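Local coordinates for protein beta-galacturonidase (Eisenbergiella tayi, PDB 6NCW) that hydrolyses beta-galacturonides as a family 2 glycoside hydrolase, and may also act on beta-glucuronides, at residues 419-425 with 454-459; 443-447 with 460-464; 378-384 with 411-417. One frame throughout, in Å; residues are numbered along the deposited sequence.

In the fold
All three contacts belong to the TIM-barrel domain and lie on the same side of the chain's centre. Contact 3 closes first along the chain, joining the loops that follow strands 370-374 and 406-410, where the galacturonate site lies. Contact 1 comes about 13 Å away, centre to centre, at the other ends of the strands, just before strands 425-428 and 461-466. Its segments alternate with those of contact 2, about 11 Å off, which packs helix 439-453 on strand 461-466; backbone pairing of Val-425 with Pro-460 and Leu-462 probably joins the two. Contacts 2 and 3, about 15 Å apart between centres, meet through the Glu-445 and Lys-414 salt bridge. Together these links span the barrel sector end to end.

Contact 1: residues 419-425 with 454-459; sequences LGYPEVV and SEGTGK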
loop_
_atom_site.group_PDB
_atom_site.type_symbol
_atom_site.label_atom_id
_atom_site.label_comp_id
_atom_site.label_asym_id
_atom_site.label_seq_id
_atom_site.Cartn_x
_atom_site.Cartn_y
_atom_site.Cartn_z
ATOM N N LEU A 419 -22.561 -19.559 33.892
ATOM C CA LEU A 419 -22.055 -18.396 34.600
ATOM C C LEU A 419 -22.105 -18.557 36.114
ATOM O O LEU A 419 -21.537 -17.722 36.827
ATOM C CB LEU A 419 -22.823 -17.150 34.168
ATOM C CG LEU A 419 -22.726 -16.776 32.691
ATOM C CD1 LEU A 419 -23.534 -15.515 32.428
ATOM C CD2 LEU A 419 -21.252 -16.606 32.231
ATOM N N GLY A 420 -22.756 -19.602 36.627
ATOM C CA GLY A 420 -22.681 -19.850 38.053
ATOM C C GLY A 420 -21.324 -20.336 38.519
ATOM O O GLY A 420 -20.997 -20.197 39.703
ATOM N N TYR A 421 -20.509 -20.874 37.608
ATOM C CA TYR A 421 -19.263 -21.526 38.005
ATOM C C TYR A 421 -18.087 -20.578 38.247
ATOM O O TYR A 421 -17.366 -20.768 39.231
ATOM C CB TYR A 421 -18.851 -22.570 36.968
ATOM C CG TYR A 421 -19.778 -23.758 36.832
ATOM C CD1 TYR A 421 -20.463 -23.989 35.648
ATOM C CD2 TYR A 421 -19.923 -24.684 37.868
ATOM C CE1 TYR A 421 -21.288 -25.082 35.493
ATOM C CE2 TYR A 421 -20.757 -25.797 37.722
ATOM C CZ TYR A 421 -21.441 -25.980 36.534
ATOM O OH TYR A 421 -22.269 -27.064 36.370
ATOM N N PRO A 422 -17.813 -19.590 37.396
ATOM C CA PRO A 422 -16.602 -18.780 37.592
ATOM C C PRO A 422 -16.763 -17.691 38.647
ATOM O O PRO A 422 -17.868 -17.262 38.993
ATOM C CB PRO A 422 -16.378 -18.149 36.213
ATOM C CG PRO A 422 -17.751 -18.038 35.640
ATOM C CD PRO A 422 -18.446 -19.295 36.094
ATOM N N GLU A 423 -15.613 -17.188 39.102
ATOM C CA GLU A 423 -15.603 -16.017 39.971
ATOM C C GLU A 423 -15.875 -14.724 39.215
ATOM O O GLU A 423 -16.355 -13.754 39.812
ATOM C CB GLU A 423 -14.263 -15.885 40.694
ATOM C CG GLU A 423 -14.060 -16.873 41.830
ATOM C CD GLU A 423 -13.842 -18.283 41.341
ATOM O OE1 GLU A 423 -13.190 -18.487 40.280
ATOM O OE2 GLU A 423 -14.332 -19.195 42.020
ATOM N N VAL A 424 -15.522 -14.663 37.936
ATOM C CA VAL A 424 -15.733 -13.480 37.111
ATOM C C VAL A 424 -16.528 -13.895 35.887
ATOM O O VAL A 424 -16.282 -14.969 35.323
ATOM C CB VAL A 424 -14.393 -12.832 36.701
ATOM C CG1 VAL A 424 -14.624 -11.562 35.857
ATOM C CG2 VAL A 424 -13.577 -12.513 37.934
ATOM N N VAL A 425 -17.506 -13.059 35.499
ATOM C CA VAL A 425 -18.261 -13.244 34.257
ATOM C C VAL A 425 -17.609 -12.417 33.158
ATOM O O VAL A 425 -17.374 -11.217 33.337
ATOM C CB VAL A 425 -19.729 -12.825 34.431
ATOM C CG1 VAL A 425 -20.487 -13.065 33.132
ATOM C CG2 VAL A 425 -20.377 -13.549 35.617
ATOM N N SER A 454 -29.339 -14.585 35.382
ATOM C CA SER A 454 -28.312 -15.616 35.362
ATOM C C SER A 454 -27.686 -15.779 36.739
ATOM O O SER A 454 -27.725 -14.877 37.584
ATOM C CB SER A 454 -27.207 -15.289 34.355
ATOM O OG SER A 454 -26.265 -14.417 34.957
ATOM N N GLU A 455 -27.066 -16.942 36.943
ATOM C CA GLU A 455 -26.292 -17.166 38.159
ATOM C C GLU A 455 -24.968 -16.408 38.161
ATOM O O GLU A 455 -24.171 -16.583 39.084
ATOM C CB GLU A 455 -26.045 -18.660 38.354
ATOM C CG GLU A 455 -27.296 -19.464 38.696
ATOM C CD GLU A 455 -27.108 -20.947 38.429
ATOM O OE1 GLU A 455 -27.476 -21.399 37.313
ATOM O OE2 GLU A 455 -26.568 -21.648 39.324
ATOM N N GLY A 456 -24.691 -15.591 37.152
ATOM C CA GLY A 456 -23.518 -14.755 37.251
ATOM C C GLY A 456 -23.769 -13.451 37.965
ATOM O O GLY A 456 -22.863 -12.612 38.016
ATOM N N THR A 457 -24.969 -13.264 38.521
ATOM C CA THR A 457 -25.361 -11.974 39.075
ATOM C C THR A 457 -24.494 -11.595 40.270
ATOM O O THR A 457 -24.097 -12.446 41.071
ATOM C CB THR A 457 -26.841 -12.001 39.485
ATOM O OG1 THR A 457 -27.191 -10.744 40.071
ATOM C CG2 THR A 457 -27.118 -13.129 40.508
ATOM N N GLY A 458 -24.191 -10.304 40.385
ATOM C CA GLY A 458 -23.419 -9.813 41.510
ATOM C C GLY A 458 -21.934 -10.117 41.479
ATOM O O GLY A 458 -21.230 -9.745 42.423
ATOM N N LYS A 459 -21.426 -10.768 40.428
ATOM C CA LYS A 459 -20.003 -11.057 40.297
ATOM C C LYS A 459 -19.296 -9.967 39.498
ATOM O O LYS A 459 -19.940 -9.154 38.825
ATOM C CB LYS A 459 -19.810 -12.409 39.612
ATOM C CG LYS A 459 -20.215 -13.622 40.435
ATOM C CD LYS A 459 -20.328 -14.822 39.503
ATOM C CE LYS A 459 -20.625 -16.075 40.259
ATOM N NZ LYS A 459 -20.568 -17.286 39.411
#
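Lys-459 reaches across to the loop 419-425 with its side chain extended, and its ammonium group ends in a ring of main-chain carbonyls. Lys-459 NZ gives one bond to Leu-419 O at 2.8 Å, arriving in the carbonyl plane on a lone pair. A second, from Lys-459 NZ to Pro-422 O at 2.7 Å, also lies in the carbonyl plane and runs closer to the line of the C=O, at 158°. Gly-420 O adds a weak third. The methylenes follow the same wall: CB passes Glu-423 O, and Lys-459 CD comes 4.1 Å from Val-425 CG2.

Beside the lysine, the turn at 454-457 presses its backbone against the loop. Val-425 CG2, the branch anti to its carbonyl carbon (CG1 being anti to N, chi1 -179°), rests on Gly-456 O at 3.6 Å. Glu-455 lays its CB alongside Gly-420 CA, also at 3.6 Å. Leu-419 CD1 meets Ser-454 OG, whose hydroxyl is already engaged: it takes the N-H of Gly-456 at 2.9 Å, forming an ST turn, and also bonds Ile-450 O at the end of helix 439-453.

The two loops entering strands 425-428 and 461-466 are joined chiefly by one ammonium, through two well-formed carbonyl bonds and a weak third, with packing beside them. The carbonyl dipoles would favour the protonated ammonium, and the bonds probably steady the curve of the 419-422 backbone.

Contact 2: residues 443-447 with 460-464; sequences LDELY and PFLIT
Tyr-447 and Phe-461 form the aromatic part of this contact, an edge-to-face pair between helix 439-453 and strand 461-466. The edge of the tyrosine is turned to one face of the phenylalanine, with centroids 5.4 Å apart and planes at 61°. CD1 of Tyr-447 sits over that face toward its rim, 3.7 Å from Phe-461 CD2, while its CE1 comes near Phe-461 CB, which lies in the plane of the tyrosine ring. The two side chains run antiparallel alongside one another. Both have CG anti to the backbone N (chi1 -172° for Tyr-447 and 173° for Phe-461), which carries each ring across the gap between helix and strand.

Aliphatic contacts complete the packing. Leu-443 does most of this through a single methyl: CD1 meets the edge of the Phe-461 ring, in its plane, at 3.9 Å from CE2, and also touches Ile-463 CD1 at 3.7 Å. Leu-446 CD2 approaches the same ring edge more loosely, 4.2 Å from Phe-461 CZ.

Polar groups lie at the margins: Tyr-447 OH makes a weak hydrogen bond to Lys-261 NZ, and the strand's backbone bonds go to strands 425-428 and 504-509.

This is the helix-on-barrel layer of a right-handed beta-alpha-beta unit, 425-428, 439-453 and 461-466. All five touching residues are buried and meet through apolar surface, so shape complementarity and exclusion of water, with a modest electrostatic term from the ring pair, hold the helix against the strand that carries Glu-465, a galacturonate-binding residue.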
loop_
_atom_site.group_PDB
_atom_site.type_symbol
_atom_site.label_atom_id
_atom_site.label_comp_id
_atom_site.label_asym_id
_atom_site.label_seq_id
_atom_site.Cartn_x
_atom_site.Cartn_y
_atom_site.Cartn_z
ATOM N N LEU A 443 -24.470 -3.347 25.496
ATOM C CA LEU A 443 -23.799 -3.670 26.742
ATOM C C LEU A 443 -24.775 -3.650 27.915
ATOM O O LEU A 443 -24.717 -4.521 28.795
ATOM C CB LEU A 443 -22.647 -2.685 26.953
ATOM C CG LEU A 443 -21.749 -2.853 28.160
ATOM C CD1 LEU A 443 -21.287 -4.313 28.278
ATOM C CD2 LEU A 443 -20.572 -1.912 28.016
ATOM N N ASP A 444 -25.687 -2.672 27.938
ATOM C CA ASP A 444 -26.676 -2.600 29.013
ATOM C C ASP A 444 -27.645 -3.774 28.966
ATOM O O ASP A 444 -27.980 -4.351 30.007
ATOM C CB ASP A 444 -27.433 -1.273 28.934
ATOM C CG ASP A 444 -26.562 -0.087 29.346
ATOM O OD1 ASP A 444 -25.439 -0.323 29.864
ATOM O OD2 ASP A 444 -26.989 1.073 29.148
ATOM N N GLU A 445 -28.099 -4.147 27.775
ATOM C CA GLU A 445 -28.994 -5.292 27.656
ATOM C C GLU A 445 -28.323 -6.572 28.149
ATOM O O GLU A 445 -28.940 -7.365 28.872
ATOM C CB GLU A 445 -29.450 -5.444 26.207
ATOM C CG GLU A 445 -30.021 -6.815 25.928
ATOM C CD GLU A 445 -30.500 -6.996 24.497
ATOM O OE1 GLU A 445 -30.759 -8.155 24.104
ATOM O OE2 GLU A 445 -30.638 -5.989 23.773
ATOM N N LEU A 446 -27.053 -6.785 27.781
ATOM C CA LEU A 446 -26.310 -7.951 28.267
ATOM C C LEU A 446 -26.097 -7.888 29.777
ATOM O O LEU A 446 -26.292 -8.885 30.484
ATOM C CB LEU A 446 -24.967 -8.057 27.549
ATOM C CG LEU A 446 -24.004 -9.140 28.078
ATOM C CD1 LEU A 446 -24.593 -10.559 27.982
ATOM C CD2 LEU A 446 -22.655 -9.059 27.349
ATOM N N TYR A 447 -25.693 -6.725 30.289
ATOM C CA TYR A 447 -25.376 -6.621 31.714
ATOM C C TYR A 447 -26.613 -6.859 32.573
ATOM O O TYR A 447 -26.570 -7.619 33.548
ATOM C CB TYR A 447 -24.764 -5.259 32.037
ATOM C CG TYR A 447 -24.258 -5.230 33.455
ATOM C CD1 TYR A 447 -23.119 -5.947 33.817
ATOM C CD2 TYR A 447 -24.946 -4.541 34.449
ATOM C CE1 TYR A 447 -22.658 -5.949 35.115
ATOM C CE2 TYR A 447 -24.492 -4.540 35.758
ATOM C CZ TYR A 447 -23.354 -5.247 36.084
ATOM O OH TYR A 447 -22.904 -5.255 37.385
ATOM N N PRO A 460 -17.964 -9.892 39.571
ATOM C CA PRO A 460 -17.242 -8.969 38.686
ATOM C C PRO A 460 -17.476 -9.332 37.225
ATOM O O PRO A 460 -17.692 -10.494 36.884
ATOM C CB PRO A 460 -15.776 -9.168 39.085
ATOM C CG PRO A 460 -15.832 -9.737 40.465
ATOM C CD PRO A 460 -17.055 -10.584 40.499
ATOM N N PHE A 461 -17.415 -8.324 36.360
ATOM C CA PHE A 461 -17.768 -8.459 34.950
ATOM C C PHE A 461 -16.686 -7.800 34.111
ATOM O O PHE A 461 -16.323 -6.645 34.363
ATOM C CB PHE A 461 -19.155 -7.828 34.691
ATOM C CG PHE A 461 -19.567 -7.752 33.220
ATOM C CD1 PHE A 461 -19.944 -8.891 32.519
ATOM C CD2 PHE A 461 -19.635 -6.530 32.571
ATOM C CE1 PHE A 461 -20.343 -8.816 31.185
ATOM C CE2 PHE A 461 -20.039 -6.448 31.240
ATOM C CZ PHE A 461 -20.388 -7.590 30.553
ATOM N N LEU A 462 -16.174 -8.531 33.119
ATOM C CA LEU A 462 -15.178 -8.031 32.173
ATOM C C LEU A 462 -15.699 -8.192 30.750
ATOM O O LEU A 462 -16.387 -9.172 30.450
ATOM C CB LEU A 462 -13.843 -8.789 32.311
ATOM C CG LEU A 462 -12.949 -8.506 33.514
ATOM C CD1 LEU A 462 -11.827 -9.520 33.592
ATOM C CD2 LEU A 462 -12.404 -7.074 33.436
ATOM N N ILE A 463 -15.390 -7.222 29.887
ATOM C CA ILE A 463 -15.480 -7.392 28.436
ATOM C C ILE A 463 -14.137 -7.951 27.964
ATOM O O ILE A 463 -13.127 -7.239 27.943
ATOM C CB ILE A 463 -15.799 -6.074 27.717
ATOM C CG1 ILE A 463 -17.174 -5.530 28.136
ATOM C CG2 ILE A 463 -15.721 -6.272 26.186
ATOM C CD1 ILE A 463 -18.296 -6.531 27.945
ATOM N N THR A 464 -14.111 -9.229 27.603
ATOM C CA THR A 464 -12.851 -9.871 27.263
ATOM C C THR A 464 -12.496 -9.734 25.788
ATOM O O THR A 464 -11.360 -10.057 25.419
ATOM C CB THR A 464 -12.874 -11.357 27.664
ATOM O OG1 THR A 464 -14.184 -11.909 27.458
ATOM C CG2 THR A 464 -12.477 -11.486 29.126
#

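Contact 3: residues 378-384 with 411-417; sequences ECASDTE and CRFKTDI
At the active-site end of the TIM barrel, the loops after strands 370-374 and 406-410 join, beginning where Glu-378 lies against Cys-411. The glutamate CG touches Cys-411 SG at 3.6 Å, while its OE2 bonds Asn-428 ND2 and a glycerol, probably from the crystallisation liquor; the neighbouring Asn-377 binds galacturonate.

Arg-412 spreads its guanidinium over the turning backbone of 378-380. Cys-379 O lies 3.4 Å above the Arg-412 guanidinium plane, over its centre, and Ala-380, centre of an inverse gamma turn, packs on the same group. A bend at chi2 (-35°) brings NE round to Asp-382 OD1, a salt bridge whose hydrogen bond is weak at 3.2 Å. The carboxylate stands nearly perpendicular to the guanidinium, the planes 84° apart, and a water bridges Asp-382 OD1 to Arg-412 NH2. Another water links NH1 to Glu-378 O, so two waters share in holding the guanidinium alongside the acid.

Further along, Ser-381 OG donates to Asp-416 OD1 at 2.6 Å, coming from well above the carboxylate plane. Asp-416 is itself positioned from its own side: OD1 bonds Ser-410 OG, and OD2 takes the N-H of Cys-418. Ser-381 also uses its carbonyl, accepting a nearly straight bond from Ile-417 N at 3.0 Å. The chain then enters helix 384-400 through the N-cap Thr-383, whose OG1 donates to Ala-380 O and accepts from Gly-386 N. Against this helix start lies the delta methyl of Ile-417, its CD1 resting 3.6 Å from Thr-383 O.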
loop_
_atom_site.group_PDB
_atom_site.type_symbol
_atom_site.label_atom_id
_atom_site.label_comp_id
_atom_site.label_asym_id
_atom_site.label_seq_id
_atom_site.Cartn_x
_atom_site.Cartn_y
_atom_site.Cartn_z
ATOM N N GLU A 378 -15.224 -18.975 24.055
ATOM C CA GLU A 378 -16.320 -19.099 23.093
ATOM C C GLU A 378 -16.678 -20.555 22.771
ATOM O O GLU A 378 -17.113 -20.870 21.662
ATOM C CB GLU A 378 -16.002 -18.333 21.803
ATOM C CG GLU A 378 -15.921 -16.821 22.007
ATOM C CD GLU A 378 -16.026 -16.041 20.701
ATOM O OE1 GLU A 378 -16.013 -16.678 19.616
ATOM O OE2 GLU A 378 -16.122 -14.787 20.764
ATOM N N CYS A 379 -16.526 -21.463 23.726
ATOM C CA CYS A 379 -16.974 -22.831 23.497
ATOM C C CYS A 379 -18.467 -22.938 23.838
ATOM O O CYS A 379 -19.150 -21.928 24.057
ATOM C CB CYS A 379 -16.061 -23.800 24.245
ATOM S SG CYS A 379 -14.363 -23.758 23.550
ATOM N N ALA A 380 -19.012 -24.160 23.836
ATOM C CA ALA A 380 -20.473 -24.338 23.806
ATOM C C ALA A 380 -21.080 -24.326 25.218
ATOM O O ALA A 380 -21.669 -25.303 25.687
ATOM C CB ALA A 380 -20.830 -25.618 23.057
ATOM N N SER A 381 -20.958 -23.174 25.884
ATOM C CA SER A 381 -21.440 -22.992 27.252
ATOM C C SER A 381 -22.954 -22.835 27.345
ATOM O O SER A 381 -23.479 -22.666 28.456
ATOM C CB SER A 381 -20.775 -21.773 27.885
ATOM O OG SER A 381 -21.058 -20.619 27.138
ATOM N N ASP A 382 -23.663 -22.879 26.220
ATOM C CA ASP A 382 -25.117 -22.865 26.185
ATOM C C ASP A 382 -25.725 -24.262 26.091
ATOM O O ASP A 382 -26.941 -24.381 25.929
ATOM C CB ASP A 382 -25.593 -22.024 25.000
ATOM C CG ASP A 382 -25.103 -22.576 23.662
ATOM O OD1 ASP A 382 -24.064 -23.281 23.621
ATOM O OD2 ASP A 382 -25.751 -22.299 22.642
ATOM N N THR A 383 -24.917 -25.317 26.174
ATOM C CA THR A 383 -25.397 -26.680 26.016
ATOM C C THR A 383 -25.117 -27.486 27.280
ATOM O O THR A 383 -24.188 -27.198 28.033
ATOM C CB THR A 383 -24.726 -27.377 24.828
ATOM O OG1 THR A 383 -23.315 -27.505 25.097
ATOM C CG2 THR A 383 -24.955 -26.582 23.531
ATOM N N GLU A 384 -25.919 -28.531 27.489
ATOM C CA GLU A 384 -25.716 -29.387 28.649
ATOM C C GLU A 384 -24.356 -30.086 28.597
ATOM O O GLU A 384 -23.637 -30.137 29.605
ATOM C CB GLU A 384 -26.849 -30.406 28.758
ATOM C CG GLU A 384 -26.493 -31.643 29.613
ATOM C CD GLU A 384 -26.094 -31.279 31.047
ATOM O OE1 GLU A 384 -26.584 -30.239 31.548
ATOM O OE2 GLU A 384 -25.285 -32.030 31.658
ATOM N N CYS A 411 -19.340 -16.003 24.379
ATOM C CA CYS A 411 -20.101 -15.309 23.345
ATOM C C CYS A 411 -21.551 -15.777 23.286
ATOM O O CYS A 411 -22.255 -15.446 22.326
ATOM C CB CYS A 411 -19.438 -15.482 21.975
ATOM S SG CYS A 411 -19.409 -17.191 21.445
ATOM N N ARG A 412 -22.016 -16.536 24.287
ATOM C CA ARG A 412 -23.388 -17.046 24.319
ATOM C C ARG A 412 -24.289 -15.966 24.914
ATOM O O ARG A 412 -24.653 -15.979 26.093
ATOM C CB ARG A 412 -23.469 -18.351 25.107
ATOM C CG ARG A 412 -22.771 -19.543 24.433
ATOM C CD ARG A 412 -22.900 -19.493 22.898
ATOM N NE ARG A 412 -22.579 -20.772 22.268
ATOM C CZ ARG A 412 -21.475 -21.027 21.566
ATOM N NH1 ARG A 412 -20.556 -20.088 21.390
ATOM N NH2 ARG A 412 -21.294 -22.231 21.035
ATOM N N PHE A 413 -24.653 -15.013 24.060
ATOM C CA PHE A 413 -25.372 -13.804 24.448
ATOM C C PHE A 413 -26.742 -14.140 25.035
ATOM O O PHE A 413 -27.682 -14.429 24.291
ATOM C CB PHE A 413 -25.492 -12.888 23.224
ATOM C CG PHE A 413 -25.982 -11.496 23.524
ATOM C CD1 PHE A 413 -27.309 -11.144 23.294
ATOM C CD2 PHE A 413 -25.110 -10.525 23.985
ATOM C CE1 PHE A 413 -27.762 -9.859 23.542
ATOM C CE2 PHE A 413 -25.560 -9.236 24.233
ATOM C CZ PHE A 413 -26.887 -8.902 24.006
ATOM N N LYS A 414 -26.845 -14.136 26.368
ATOM C CA LYS A 414 -28.082 -14.360 27.119
ATOM C C LYS A 414 -28.571 -15.803 27.057
ATOM O O LYS A 414 -29.744 -16.072 27.322
ATOM C CB LYS A 414 -29.189 -13.395 26.664
ATOM C CG LYS A 414 -28.841 -11.927 26.958
ATOM C CD LYS A 414 -29.684 -10.939 26.185
ATOM C CE LYS A 414 -31.046 -11.462 25.818
ATOM N NZ LYS A 414 -31.747 -10.415 25.032
ATOM N N THR A 415 -27.679 -16.744 26.738
ATOM C CA THR A 415 -27.995 -18.161 26.672
ATOM C C THR A 415 -26.954 -19.020 27.381
ATOM O O THR A 415 -27.087 -20.248 27.393
ATOM C CB THR A 415 -28.110 -18.618 25.208
ATOM O OG1 THR A 415 -26.834 -18.513 24.573
ATOM C CG2 THR A 415 -29.111 -17.754 24.440
ATOM N N ASP A 416 -25.917 -18.408 27.951
ATOM C CA ASP A 416 -24.896 -19.134 28.693
ATOM C C ASP A 416 -25.510 -19.756 29.945
ATOM O O ASP A 416 -26.166 -19.061 30.725
ATOM C CB ASP A 416 -23.767 -18.167 29.074
ATOM C CG ASP A 416 -22.453 -18.884 29.423
ATOM O OD1 ASP A 416 -21.434 -18.601 28.756
ATOM O OD2 ASP A 416 -22.422 -19.707 30.372
ATOM N N ILE A 417 -25.296 -21.056 30.152
ATOM C CA ILE A 417 -25.786 -21.725 31.362
ATOM C C ILE A 417 -24.644 -22.066 32.322
ATOM O O ILE A 417 -24.820 -22.892 33.226
ATOM C CB ILE A 417 -26.618 -22.980 31.031
ATOM C CG1 ILE A 417 -25.751 -24.074 30.407
ATOM C CG2 ILE A 417 -27.770 -22.645 30.089
ATOM C CD1 ILE A 417 -26.500 -25.360 30.099
HETATM O O HOH W 1 -18.872 -20.128 18.998
HETATM O O HOH W 2 -19.096 -19.056 24.872
HETATM O O HOH W 3 -23.520 -24.025 21.073
#